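Local coordinates for chitin binding protein (Enterococcus faecalis, PDB 4A02), which cleaves glycosidic bonds of alpha- and beta-chitin oxidatively by a copper-dependent mechanism, working in synergy with a chitinase, at residues 22-27 against 55-60; 45-50 against 106-111; 64-69 against 160-165. All blocks are in the same frame, centred on the assembly; numbering follows the deposited sequence.

Contact 1: residues 22-27 against 55-60; sequences NTNVGR and FEPLDE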
ATOM      1  N   ASN A  22      -4.221  -1.736  13.850  1.00  6.60           N
ATOM      2  CA  ASN A  22      -5.490  -1.700  13.143  1.00  6.21           C
ATOM      3  C   ASN A  22      -6.332  -2.896  13.560  1.00  6.60           C
ATOM      4  O   ASN A  22      -5.797  -3.965  13.864  1.00  8.52           O
ATOM      5  CB  ASN A  22      -5.304  -1.711  11.634  1.00  5.79           C
ATOM      6  CG  ASN A  22      -4.919  -0.388  11.050  1.00  5.45           C
ATOM      7  OD1 ASN A  22      -5.225   0.683  11.612  1.00  6.74           O
ATOM      8  ND2 ASN A  22      -4.306  -0.410   9.877  1.00  5.48           N
ATOM      9  N   THR A  23      -7.646  -2.696  13.527  1.00  6.54           N
ATOM     10  CA  THR A  23      -8.603  -3.754  13.794  1.00  6.55           C
ATOM     11  C   THR A  23      -9.337  -4.168  12.532  1.00  6.09           C
ATOM     12  O   THR A  23      -9.462  -3.412  11.563  1.00  7.10           O
ATOM     13  CB  THR A  23      -9.562  -3.335  14.924  1.00  9.58           C
ATOM     14  OG1 THR A  23     -10.218  -2.166  14.519  1.00 12.39           O
ATOM     15  CG2 THR A  23      -8.831  -3.222  16.240  1.00 14.12           C
ATOM     16  N   ASN A  24      -9.821  -5.394  12.571  1.00  5.81           N
ATOM     17  CA  ASN A  24     -10.620  -6.011  11.505  1.00  5.51           C
ATOM     18  C   ASN A  24     -10.079  -5.728  10.116  1.00  5.51           C
ATOM     19  O   ASN A  24     -10.660  -5.000   9.301  1.00  5.96           O
ATOM     20  CB  ASN A  24     -12.087  -5.672  11.609  1.00  5.85           C
ATOM     21  CG  ASN A  24     -12.901  -6.494  10.635  1.00  6.30           C
ATOM     22  OD1 ASN A  24     -12.432  -7.535  10.151  1.00  7.18           O
ATOM     23  ND2 ASN A  24     -14.111  -6.041  10.345  1.00  7.03           N
ATOM     24  N   VAL A  25      -8.965  -6.401   9.790  1.00  5.87           N
ATOM     25  CA  VAL A  25      -8.358  -6.348   8.478  1.00  6.00           C
ATOM     26  C   VAL A  25      -8.536  -7.707   7.743  1.00  5.86           C
ATOM     27  O   VAL A  25      -7.843  -8.000   6.758  1.00  6.10           O
ATOM     28  CB  VAL A  25      -6.881  -5.959   8.517  1.00  6.07           C
ATOM     29  CG1 VAL A  25      -6.724  -4.521   8.983  1.00  6.84           C
ATOM     30  CG2 VAL A  25      -6.060  -6.897   9.357  1.00  6.36           C
ATOM     31  N   GLY A  26      -9.503  -8.519   8.175  1.00  6.01           N
ATOM     32  CA  GLY A  26      -9.705  -9.806   7.562  1.00  6.23           C
ATOM     33  C   GLY A  26      -8.452 -10.642   7.617  1.00  5.81           C
ATOM     34  O   GLY A  26      -7.729 -10.671   8.604  1.00  6.14           O
ATOM     35  N   ARG A  27      -8.194 -11.354   6.507  1.00  6.20           N
ATOM     36  CA  ARG A  27      -7.046 -12.255   6.435  1.00  6.42           C
ATOM     37  C   ARG A  27      -5.726 -11.562   6.694  1.00  6.14           C
ATOM     38  O   ARG A  27      -4.767 -12.244   7.050  1.00  6.44           O
ATOM     39  CB  ARG A  27      -6.959 -12.922   5.068  1.00  7.94           C
ATOM     40  CG  ARG A  27      -7.973 -13.992   4.773  1.00  9.25           C
ATOM     41  CD  ARG A  27      -7.913 -14.424   3.317  1.00 10.55           C
ATOM     42  NE  ARG A  27      -6.676 -15.130   3.064  1.00 11.29           N
ATOM     43  CZ  ARG A  27      -6.302 -15.564   1.875  1.00 10.47           C
ATOM     44  NH1 ARG A  27      -7.054 -15.387   0.828  1.00 11.36           N
ATOM     45  NH2 ARG A  27      -5.180 -16.197   1.714  1.00 13.41           N
ATOM     46  N   PHE A  55      -9.910 -10.669   2.260  1.00  7.41           N
ATOM     47  CA  PHE A  55      -9.279  -9.399   2.608  1.00  6.91           C
ATOM     48  C   PHE A  55     -10.235  -8.212   2.503  1.00  6.92           C
ATOM     49  O   PHE A  55      -9.827  -7.085   2.723  1.00  7.17           O
ATOM     50  CB  PHE A  55      -8.045  -9.151   1.734  1.00  7.05           C
ATOM     51  CG  PHE A  55      -6.878 -10.045   2.044  1.00  6.93           C
ATOM     52  CD1 PHE A  55      -6.688 -11.249   1.415  1.00  9.01           C
ATOM     53  CD2 PHE A  55      -5.900  -9.638   2.945  1.00  6.64           C
ATOM     54  CE1 PHE A  55      -5.586 -12.037   1.658  1.00  9.73           C
ATOM     55  CE2 PHE A  55      -4.784 -10.407   3.198  1.00  7.11           C
ATOM     56  CZ  PHE A  55      -4.614 -11.621   2.552  1.00  7.95           C
ATOM     57  N   GLU A  56     -11.527  -8.483   2.222  1.00  7.22           N
ATOM     58  CA  GLU A  56     -12.483  -7.401   2.022  1.00  7.68           C
ATOM     59  C   GLU A  56     -12.588  -6.431   3.190  1.00  6.52           C
ATOM     60  O   GLU A  56     -12.888  -5.262   2.914  1.00  7.01           O
ATOM     61  CB  GLU A  56     -13.891  -7.912   1.716  1.00  9.04           C
ATOM     62  CG  GLU A  56     -14.045  -8.853   0.562  1.00  9.18           C
ATOM     63  CD  GLU A  56     -13.721 -10.317   0.797  1.00  8.53           C
ATOM     64  OE1 GLU A  56     -13.224 -10.704   1.880  1.00  9.36           O
ATOM     65  OE2 GLU A  56     -13.946 -11.125  -0.169  1.00 11.99           O
ATOM     66  N   PRO A  57     -12.389  -6.787   4.460  1.00  6.48           N
ATOM     67  CA  PRO A  57     -12.489  -5.745   5.517  1.00  6.13           C
ATOM     68  C   PRO A  57     -11.528  -4.599   5.286  1.00  5.78           C
ATOM     69  O   PRO A  57     -11.816  -3.465   5.707  1.00  6.27           O
ATOM     70  CB  PRO A  57     -12.225  -6.504   6.808  1.00  6.56           C
ATOM     71  CG  PRO A  57     -12.689  -7.919   6.480  1.00  6.91           C
ATOM     72  CD  PRO A  57     -12.204  -8.121   5.066  1.00  6.73           C
ATOM     73  N   LEU A  58     -10.388  -4.838   4.631  1.00  5.86           N
ATOM     74  CA  LEU A  58      -9.463  -3.757   4.300  1.00  6.10           C
ATOM     75  C   LEU A  58     -10.094  -2.690   3.424  1.00  6.21           C
ATOM     76  O   LEU A  58      -9.606  -1.560   3.397  1.00  6.68           O
ATOM     77  CB  LEU A  58      -8.231  -4.299   3.574  1.00  6.30           C
ATOM     78  CG  LEU A  58      -7.206  -5.005   4.471  1.00  6.11           C
ATOM     79  CD1 LEU A  58      -6.203  -5.731   3.578  1.00  7.36           C
ATOM     80  CD2 LEU A  58      -6.474  -4.011   5.365  1.00  6.63           C
ATOM     81  N   ASP A  59     -11.125  -3.041   2.633  1.00  6.26           N
ATOM     82  CA  ASP A  59     -11.746  -2.089   1.757  1.00  6.53           C
ATOM     83  C   ASP A  59     -12.704  -1.173   2.480  1.00  6.33           C
ATOM     84  O   ASP A  59     -13.205  -0.212   1.859  1.00  7.75           O
ATOM     85  CB  ASP A  59     -12.476  -2.819   0.631  1.00  7.04           C
ATOM     86  CG  ASP A  59     -11.545  -3.607  -0.255  1.00  6.80           C
ATOM     87  OD1 ASP A  59     -10.460  -3.103  -0.585  1.00  7.08           O
ATOM     88  OD2 ASP A  59     -11.941  -4.751  -0.644  1.00  7.62           O
ATOM     89  N   GLU A  60     -12.975  -1.409   3.747  1.00  6.28           N
ATOM     90  CA  GLU A  60     -13.810  -0.481   4.493  1.00  5.91           C
ATOM     91  C   GLU A  60     -13.098   0.873   4.522  1.00  5.74           C
ATOM     92  O   GLU A  60     -11.882   0.968   4.469  1.00  6.11           O
ATOM     93  CB  GLU A  60     -14.073  -1.057   5.893  1.00  6.35           C
ATOM     94  CG  GLU A  60     -14.935  -2.309   5.765  1.00  6.83           C
ATOM     95  CD  GLU A  60     -15.216  -3.060   7.037  1.00  7.13           C
ATOM     96  OE1 GLU A  60     -15.048  -2.481   8.132  1.00  8.48           O
ATOM     97  OE2 GLU A  60     -15.655  -4.236   6.911  1.00  7.67           O
TER
HETATM   98  O   HOH W   1     -15.693  -3.536  10.613  1.00  7.72           O
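R27 over F55 and P57 against the N24–G26 backbone join two turns of the long, strand-poor region between strands 2-6 and 69-71, which probably corresponds to the L2 region of lytic polysaccharide monooxygenases. No direct hydrogen bond links the segments, so the contact rests on shape. R27 crosses the phenyl ring at about a right angle, and its CB sits over the ring centre, 3.7 Å from the F55 centroid and 11° off the normal, a CH-pi contact. The arginine chain then bends at chi3 (69°), and the guanidinium comes down with F55 CE1 under the rim of one face. Its plane is inclined by 41° to the ring, a tilted approach rather than a parallel stack. E31 forms a salt bridge with R27 NE, and S53 O accepts from NH1. At the middle of the contact G26, with positive phi, presents bare backbone to the pyrrolidine: P57 CG is 3.7 Å from G26 N. P57 CB reaches N24 O at 3.3 Å and the side-chain oxygen N24 OD1 at 3.5 Å. Deeper in, V25 CG1 meets L58 CD2 at 3.7 Å; L58 continues onto I35 and V25 onto W66. At the N24 side one water accepts from N24 ND2 (3.0 Å) and donates to E60 OE1 (2.8 Å), a carboxylate oxygen that also pairs with R65. Held by van der Waals and CH-pi contacts, with a water bridge at one side, the arrangement is consistent with the internal packing of an L2 region, which in this family contributes to the substrate-binding surface.

Contact 2: residues 45-50 against 106-111; sequences GKLASA and LDIKNF
L47 packs against L106, I108 and F111. Its CA–CB bond already points at segment 106-111, and L47 CG passes 4.1 Å from L106 O. With chi2 at -171°, CD1 lies anti to CA and becomes the leading methyl. On its flanks L47 CD1 meets CB of L106 (3.9 Å) and the backbone N of I108 (3.8 Å), while I108 CD1 stands a little farther off. Ahead of the methyl, F111 comes from the opposite direction and meets it obliquely, F111 CE1 to L47 CD1 being 3.9 Å. The ring is itself steadied within its segment: I108 CD1 lies over one face, toward the rim, and D107 O lies in plane at the edge. Beside this apolar group runs the one direct polar link, G45 N to L106 O, 2.8 Å long and nearly straight at 171°, with the N-H in the carbonyl plane. An Asx turn, in which D107 OD1 accepts from K109 N, shapes the start of the short 3-10 turn that leads into strand 111-120. The backbone carbonyl of L47 accepts from the hydroxyl of Y145. The chemistry thus divides the work: one backbone bond links the two loops, one methyl carries most of the side-chain contacts, and no salt bridge or charged hydrogen bond spans the segments.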
ATOM      1  N   GLY A  45     -13.284   0.260  -5.001  1.00  9.03           N
ATOM      2  CA  GLY A  45     -13.736  -0.346  -3.792  1.00  9.44           C
ATOM      3  C   GLY A  45     -13.041  -1.600  -3.375  1.00  9.48           C
ATOM      4  O   GLY A  45     -13.396  -2.189  -2.349  1.00 11.20           O
ATOM      5  N   LYS A  46     -12.041  -1.997  -4.158  1.00  8.42           N
ATOM      6  CA  LYS A  46     -11.294  -3.208  -3.921  1.00  8.30           C
ATOM      7  C   LYS A  46      -9.800  -2.974  -4.055  1.00  7.67           C
ATOM      8  O   LYS A  46      -9.035  -3.873  -4.345  1.00  8.35           O
ATOM      9  CB  LYS A  46     -11.729  -4.362  -4.820  1.00 11.05           C
ATOM     10  CG  LYS A  46     -13.252  -4.668  -4.566  1.00 21.99           C
ATOM     11  CD  LYS A  46     -13.624  -6.041  -4.821  1.00 27.50           C
ATOM     12  CE  LYS A  46     -15.093  -6.117  -4.274  1.00 25.97           C
ATOM     13  NZ  LYS A  46     -15.315  -6.840  -2.965  1.00 22.75           N
ATOM     14  N   LEU A  47      -9.365  -1.716  -3.849  1.00  7.31           N
ATOM     15  CA  LEU A  47      -7.914  -1.436  -3.941  1.00  6.95           C
ATOM     16  C   LEU A  47      -7.192  -2.037  -2.757  1.00  6.32           C
ATOM     17  O   LEU A  47      -6.162  -2.713  -2.891  1.00  6.62           O
ATOM     18  CB  LEU A  47      -7.660   0.077  -4.002  1.00  6.92           C
ATOM     19  CG  LEU A  47      -8.192   0.776  -5.258  1.00  8.23           C
ATOM     20  CD1 LEU A  47      -7.653   2.217  -5.237  1.00  9.21           C
ATOM     21  CD2 LEU A  47      -7.843   0.061  -6.518  1.00  9.39           C
ATOM     22  N   ALA A  48      -7.660  -1.781  -1.533  1.00  6.32           N
ATOM     23  CA  ALA A  48      -6.897  -2.234  -0.353  1.00  6.27           C
ATOM     24  C   ALA A  48      -6.833  -3.753  -0.256  1.00  6.07           C
ATOM     25  O   ALA A  48      -5.834  -4.287   0.232  1.00  6.50           O
ATOM     26  CB  ALA A  48      -7.474  -1.613   0.890  1.00  6.94           C
ATOM     27  N   SER A  49      -7.872  -4.472  -0.713  1.00  6.33           N
ATOM     28  CA  SER A  49      -7.859  -5.909  -0.681  1.00  6.58           C
ATOM     29  C   SER A  49      -7.354  -6.558  -1.999  1.00  6.76           C
ATOM     30  O   SER A  49      -7.195  -7.766  -2.026  1.00  7.38           O
ATOM     31  CB  SER A  49      -9.264  -6.444  -0.487  1.00  7.17           C
ATOM     32  OG  SER A  49     -10.102  -6.225  -1.591  1.00  7.93           O
ATOM     33  N   ALA A  50      -7.187  -5.745  -3.024  1.00  7.08           N
ATOM     34  CA  ALA A  50      -6.859  -6.181  -4.388  1.00  7.83           C
ATOM     35  C   ALA A  50      -7.839  -7.218  -4.903  1.00  8.43           C
ATOM     36  O   ALA A  50      -7.525  -7.980  -5.803  1.00 10.34           O
ATOM     37  CB  ALA A  50      -5.442  -6.673  -4.494  1.00  7.98           C
ATOM     38  N   LEU A 106     -12.472   3.452  -2.050  1.00  7.83           N
ATOM     39  CA  LEU A 106     -11.333   3.936  -2.787  1.00  7.22           C
ATOM     40  C   LEU A 106     -11.479   3.685  -4.279  1.00  7.70           C
ATOM     41  O   LEU A 106     -11.817   2.618  -4.724  1.00  9.43           O
ATOM     42  CB  LEU A 106     -10.043   3.291  -2.299  1.00  7.09           C
ATOM     43  CG  LEU A 106      -9.635   3.602  -0.873  1.00  7.26           C
ATOM     44  CD1 LEU A 106      -8.422   2.759  -0.471  1.00  7.85           C
ATOM     45  CD2 LEU A 106      -9.337   5.078  -0.644  1.00  8.56           C
ATOM     46  N   ASP A 107     -11.120   4.700  -5.077  1.00  7.88           N
ATOM     47  CA  ASP A 107     -11.186   4.664  -6.518  1.00  8.16           C
ATOM     48  C   ASP A 107      -9.879   5.239  -7.046  1.00  7.56           C
ATOM     49  O   ASP A 107      -9.502   6.332  -6.658  1.00  7.94           O
ATOM     50  CB  ASP A 107     -12.398   5.460  -6.995  1.00  9.68           C
ATOM     51  CG  ASP A 107     -12.638   5.433  -8.485  1.00 11.48           C
ATOM     52  OD1 ASP A 107     -11.693   5.260  -9.277  1.00 10.92           O
ATOM     53  OD2 ASP A 107     -13.849   5.625  -8.853  1.00 15.54           O
ATOM     54  N   ILE A 108      -9.165   4.494  -7.895  1.00  8.12           N
ATOM     55  CA  ILE A 108      -7.864   4.938  -8.378  1.00  8.12           C
ATOM     56  C   ILE A 108      -7.949   6.257  -9.137  1.00  8.29           C
ATOM     57  O   ILE A 108      -6.933   6.958  -9.212  1.00  8.75           O
ATOM     58  CB  ILE A 108      -7.158   3.835  -9.189  1.00  9.12           C
ATOM     59  CG1 ILE A 108      -5.641   3.999  -9.258  1.00 10.11           C
ATOM     60  CG2 ILE A 108      -7.787   3.690 -10.583  1.00 11.09           C
ATOM     61  CD1 ILE A 108      -4.928   3.866  -7.958  1.00 10.28           C
ATOM     62  N   LYS A 109      -9.099   6.616  -9.669  1.00  8.97           N
ATOM     63  CA  LYS A 109      -9.205   7.901 -10.366  1.00 10.42           C
ATOM     64  C   LYS A 109      -8.941   9.058  -9.426  1.00  9.14           C
ATOM     65  O   LYS A 109      -8.640  10.165  -9.878  1.00 10.75           O
ATOM     66  CB  LYS A 109     -10.608   8.073 -10.976  1.00 12.28           C
ATOM     67  CG  LYS A 109     -11.745   8.471  -9.994  1.00 16.89           C
ATOM     68  CD  LYS A 109     -13.136   8.526 -10.646  1.00 20.63           C
ATOM     69  CE  LYS A 109     -14.309   8.706  -9.719  1.00 18.50           C
ATOM     70  NZ  LYS A 109     -15.660   8.904 -10.204  1.00 32.16           N
ATOM     71  N   ASN A 110      -9.098   8.841  -8.113  1.00  7.98           N
ATOM     72  CA  ASN A 110      -8.892   9.866  -7.100  1.00  7.98           C
ATOM     73  C   ASN A 110      -7.453   9.967  -6.619  1.00  7.71           C
ATOM     74  O   ASN A 110      -7.200  10.678  -5.636  1.00  9.14           O
ATOM     75  CB  ASN A 110      -9.825   9.630  -5.932  1.00  8.15           C
ATOM     76  CG  ASN A 110     -11.265   9.783  -6.329  1.00  9.39           C
ATOM     77  OD1 ASN A 110     -11.606  10.613  -7.148  1.00 10.57           O
ATOM     78  ND2 ASN A 110     -12.124   8.920  -5.745  1.00 11.56           N
ATOM     79  N   PHE A 111      -6.541   9.289  -7.298  1.00  7.94           N
ATOM     80  CA  PHE A 111      -5.120   9.242  -6.988  1.00  7.63           C
ATOM     81  C   PHE A 111      -4.313   9.841  -8.136  1.00  8.06           C
ATOM     82  O   PHE A 111      -4.718   9.741  -9.298  1.00 10.26           O
ATOM     83  CB  PHE A 111      -4.624   7.832  -6.746  1.00  7.73           C
ATOM     84  CG  PHE A 111      -5.159   7.070  -5.565  1.00  7.09           C
ATOM     85  CD1 PHE A 111      -6.469   6.712  -5.424  1.00  7.10           C
ATOM     86  CD2 PHE A 111      -4.266   6.655  -4.565  1.00  7.03           C
ATOM     87  CE1 PHE A 111      -6.912   5.939  -4.369  1.00  7.45           C
ATOM     88  CE2 PHE A 111      -4.702   5.897  -3.484  1.00  7.09           C
ATOM     89  CZ  PHE A 111      -6.036   5.545  -3.388  1.00  7.26           C
TER

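Contact 3: residues 64-69 against 160-165; sequences TRWHKT and AIDVNI
N164 N donates to T69 O (2.8 Å, 167°), and T69 N to D162 O (3.1 Å), flanking V163 in a parallel bridge. Neither bond is ideal at the acceptor: the first N-H lies above the T69 carbonyl plane, and the second is tilted from that of D162. D162 O also accepts from a water that T69 OG1 holds, while K68 CA brings a C-H to it. The D162 carboxylate is just as occupied. A second water donates to D162 OD2 (2.7 Å) and to H67 O, R10 forms a salt bridge with the same oxygen, and the Y141 hydroxyl bonds OD1. This carboxylate lies close to the start of the W66 side chain, D162 OD2 being 3.3 Å from W66 CB, with its plane only 16° from that of the indole, though displaced from it. K68 lays its CB along the strand backbone, 3.9 Å from V163 C. Its chain then bends back at chi4 (66°), bringing K68 NZ to W66 O at 2.8 Å and to the A63 carbonyl. The lysine therefore braces its own loop, K68 NZ being 6.4 Å from D162 OD1. R10, with Y141 and the water, probably compensates the charge of the D162 carboxylate and would favour its ionised form.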
ATOM      1  N   THR A  64     -12.281   7.534  10.390  1.00  7.97           N
ATOM      2  CA  THR A  64     -11.738   7.065  11.651  1.00  8.45           C
ATOM      3  C   THR A  64     -11.383   5.570  11.652  1.00  7.65           C
ATOM      4  O   THR A  64     -10.902   5.074  12.677  1.00 10.26           O
ATOM      5  CB  THR A  64     -12.664   7.371  12.817  1.00 10.93           C
ATOM      6  OG1 THR A  64     -13.901   6.748  12.622  1.00 13.10           O
ATOM      7  CG2 THR A  64     -12.852   8.895  12.916  1.00 14.46           C
ATOM      8  N   ARG A  65     -11.570   4.853  10.558  1.00  6.80           N
ATOM      9  CA  ARG A  65     -11.418   3.419  10.560  1.00  6.77           C
ATOM     10  C   ARG A  65      -9.983   2.956  10.809  1.00  6.40           C
ATOM     11  O   ARG A  65      -9.777   1.900  11.395  1.00  8.45           O
ATOM     12  CB  ARG A  65     -11.915   2.861   9.222  1.00  7.27           C
ATOM     13  CG  ARG A  65     -11.983   1.364   9.073  1.00  7.80           C
ATOM     14  CD  ARG A  65     -13.056   0.716   9.962  1.00  7.62           C
ATOM     15  NE  ARG A  65     -13.173  -0.713   9.641  1.00  8.24           N
ATOM     16  CZ  ARG A  65     -12.271  -1.622  10.008  1.00  9.01           C
ATOM     17  NH1 ARG A  65     -11.340  -1.323  10.877  1.00 11.93           N
ATOM     18  NH2 ARG A  65     -12.377  -2.800   9.534  1.00 10.41           N
ATOM     19  N   TRP A  66      -9.008   3.691  10.268  1.00  5.84           N
ATOM     20  CA  TRP A  66      -7.650   3.215  10.148  1.00  5.55           C
ATOM     21  C   TRP A  66      -6.670   4.140  10.838  1.00  5.58           C
ATOM     22  O   TRP A  66      -6.830   5.365  10.873  1.00  6.48           O
ATOM     23  CB  TRP A  66      -7.263   3.102   8.657  1.00  5.52           C
ATOM     24  CG  TRP A  66      -8.193   2.302   7.849  1.00  5.50           C
ATOM     25  CD1 TRP A  66      -8.958   2.701   6.801  1.00  5.88           C
ATOM     26  CD2 TRP A  66      -8.503   0.884   8.015  1.00  5.45           C
ATOM     27  NE1 TRP A  66      -9.707   1.672   6.287  1.00  6.02           N
ATOM     28  CE2 TRP A  66      -9.438   0.539   7.027  1.00  5.61           C
ATOM     29  CE3 TRP A  66      -8.077  -0.101   8.927  1.00  5.91           C
ATOM     30  CZ2 TRP A  66      -9.951  -0.754   6.897  1.00  6.23           C
ATOM     31  CZ3 TRP A  66      -8.584  -1.361   8.790  1.00  6.51           C
ATOM     32  CH2 TRP A  66      -9.503  -1.682   7.804  1.00  6.45           C
ATOM     33  N   HIS A  67      -5.574   3.550  11.362  1.00  5.90           N
ATOM     34  CA  HIS A  67      -4.497   4.329  11.954  1.00  5.71           C
ATOM     35  C   HIS A  67      -3.667   5.001  10.845  1.00  5.76           C
ATOM     36  O   HIS A  67      -3.326   4.380   9.846  1.00  7.19           O
ATOM     37  CB  HIS A  67      -3.594   3.415  12.794  1.00  6.74           C
ATOM     38  CG  HIS A  67      -4.225   3.036  14.073  1.00  7.80           C
ATOM     39  ND1 HIS A  67      -5.218   2.066  14.131  1.00  8.65           N
ATOM     40  CD2 HIS A  67      -4.069   3.470  15.321  1.00 11.88           C
ATOM     41  CE1 HIS A  67      -5.609   1.935  15.383  1.00 10.47           C
ATOM     42  NE2 HIS A  67      -4.953   2.786  16.133  1.00 12.71           N
ATOM     43  N   LYS A  68      -3.347   6.268  11.058  1.00  5.39           N
ATOM     44  CA  LYS A  68      -2.737   7.096  10.019  1.00  5.40           C
ATOM     45  C   LYS A  68      -1.376   7.602  10.501  1.00  5.46           C
ATOM     46  O   LYS A  68      -1.307   8.391  11.455  1.00  6.94           O
ATOM     47  CB  LYS A  68      -3.635   8.305   9.741  1.00  5.97           C
ATOM     48  CG  LYS A  68      -5.052   7.945   9.332  1.00  6.27           C
ATOM     49  CD  LYS A  68      -5.981   9.117   9.459  1.00  7.35           C
ATOM     50  CE  LYS A  68      -7.428   8.830   9.268  1.00  8.14           C
ATOM     51  NZ  LYS A  68      -7.957   7.931  10.374  1.00  8.33           N
ATOM     52  N   THR A  69      -0.296   7.177   9.865  1.00  5.31           N
ATOM     53  CA  THR A  69       1.048   7.634  10.253  1.00  5.15           C
ATOM     54  C   THR A  69       1.232   9.084   9.853  1.00  5.16           C
ATOM     55  O   THR A  69       1.011   9.453   8.698  1.00  5.53           O
ATOM     56  CB  THR A  69       2.119   6.781   9.552  1.00  5.21           C
ATOM     57  OG1 THR A  69       2.008   5.439   9.996  1.00  5.89           O
ATOM     58  CG2 THR A  69       3.508   7.293   9.852  1.00  5.79           C
ATOM     59  N   ALA A 160      -2.150  -0.625   0.427  1.00  5.35           N
ATOM     60  CA  ALA A 160      -2.685   0.656   0.865  1.00  5.40           C
ATOM     61  C   ALA A 160      -2.069   1.058   2.196  1.00  5.10           C
ATOM     62  O   ALA A 160      -1.957   0.229   3.108  1.00  5.54           O
ATOM     63  CB  ALA A 160      -4.204   0.544   1.016  1.00  6.24           C
ATOM     64  N   ILE A 161      -1.697   2.329   2.299  1.00  5.14           N
ATOM     65  CA  ILE A 161      -0.995   2.889   3.469  1.00  4.84           C
ATOM     66  C   ILE A 161      -1.690   4.174   3.855  1.00  5.02           C
ATOM     67  O   ILE A 161      -1.807   5.100   3.041  1.00  5.78           O
ATOM     68  CB  ILE A 161       0.470   3.170   3.092  1.00  5.32           C
ATOM     69  CG1 ILE A 161       1.215   1.933   2.565  1.00  6.11           C
ATOM     70  CG2 ILE A 161       1.218   3.801   4.267  1.00  6.21           C
ATOM     71  CD1 ILE A 161       2.137   2.238   1.459  1.00  9.91           C
ATOM     72  N   ASP A 162      -2.196   4.252   5.085  1.00  4.87           N
ATOM     73  CA  ASP A 162      -2.883   5.431   5.592  1.00  4.75           C
ATOM     74  C   ASP A 162      -1.884   6.391   6.243  1.00  4.79           C
ATOM     75  O   ASP A 162      -1.128   5.973   7.134  1.00  5.13           O
ATOM     76  CB  ASP A 162      -3.917   5.002   6.633  1.00  4.89           C
ATOM     77  CG  ASP A 162      -4.966   4.089   6.059  1.00  5.19           C
ATOM     78  OD1 ASP A 162      -5.858   4.624   5.329  1.00  5.80           O
ATOM     79  OD2 ASP A 162      -4.915   2.867   6.312  1.00  5.35           O
ATOM     80  N   VAL A 163      -1.911   7.653   5.820  1.00  5.04           N
ATOM     81  CA  VAL A 163      -1.017   8.652   6.371  1.00  5.12           C
ATOM     82  C   VAL A 163      -1.810   9.917   6.686  1.00  5.03           C
ATOM     83  O   VAL A 163      -2.881  10.174   6.144  1.00  5.76           O
ATOM     84  CB  VAL A 163       0.161   8.963   5.430  1.00  5.59           C
ATOM     85  CG1 VAL A 163       1.012   7.729   5.243  1.00  6.42           C
ATOM     86  CG2 VAL A 163      -0.300   9.526   4.086  1.00  6.17           C
ATOM     87  N   ASN A 164      -1.233  10.720   7.583  1.00  5.70           N
ATOM     88  CA  ASN A 164      -1.717  12.056   7.907  1.00  5.92           C
ATOM     89  C   ASN A 164      -0.603  13.015   7.560  1.00  5.73           C
ATOM     90  O   ASN A 164       0.461  12.947   8.183  1.00  6.39           O
ATOM     91  CB  ASN A 164      -2.119  12.149   9.372  1.00  6.71           C
ATOM     92  CG  ASN A 164      -2.523  13.572   9.703  1.00  8.12           C
ATOM     93  OD1 ASN A 164      -3.402  14.140   9.068  1.00  9.35           O
ATOM     94  ND2 ASN A 164      -1.813  14.159  10.640  1.00 11.91           N
ATOM     95  N   ILE A 165      -0.822  13.855   6.570  1.00  6.17           N
ATOM     96  CA  ILE A 165       0.235  14.687   6.041  1.00  6.43           C
ATOM     97  C   ILE A 165       0.143  16.058   6.708  1.00  7.01           C
ATOM     98  O   ILE A 165      -0.854  16.762   6.612  1.00  7.84           O
ATOM     99  CB  ILE A 165       0.181  14.756   4.512  1.00  6.88           C
ATOM    100  CG1 ILE A 165       0.160  13.330   3.953  1.00  7.19           C
ATOM    101  CG2 ILE A 165       1.354  15.580   3.995  1.00  7.98           C
ATOM    102  CD1 ILE A 165       0.249  13.194   2.445  1.00  8.04           C
TER
HETATM  103  O   HOH W   2      -3.641   2.021   8.555  1.00  5.44           O
HETATM  104  O   HOH W   3       1.020   4.375   7.826  1.00  6.83           O

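In the fold
Contacts 1, 2 and 3 lie with centres 14 to 15 Å apart, and each touches the other two. The 55-60 turn meets 45-50 through D59 OD2 and S49 OG (2.5 Å, a probable hydrogen bond), so contacts 1 and 2 are linked there by a polar contact. Contact 1 joins contact 3 through a probable hydrogen bond between N24 O and R65 NH2 (2.8 Å). Contacts 2 and 3 meet more simply, A48 CB against A160 CB at 3.9 Å, where a loop rests on strand 155-165. Contact 1 is nearest the copper site: the side chain of R27 is about 9 Å from that of the copper ligand H1. Away from the metal, contact 3 pairs the same long region with strand 155-165, and contact 2 joins it to the loop leading into strand 111-120.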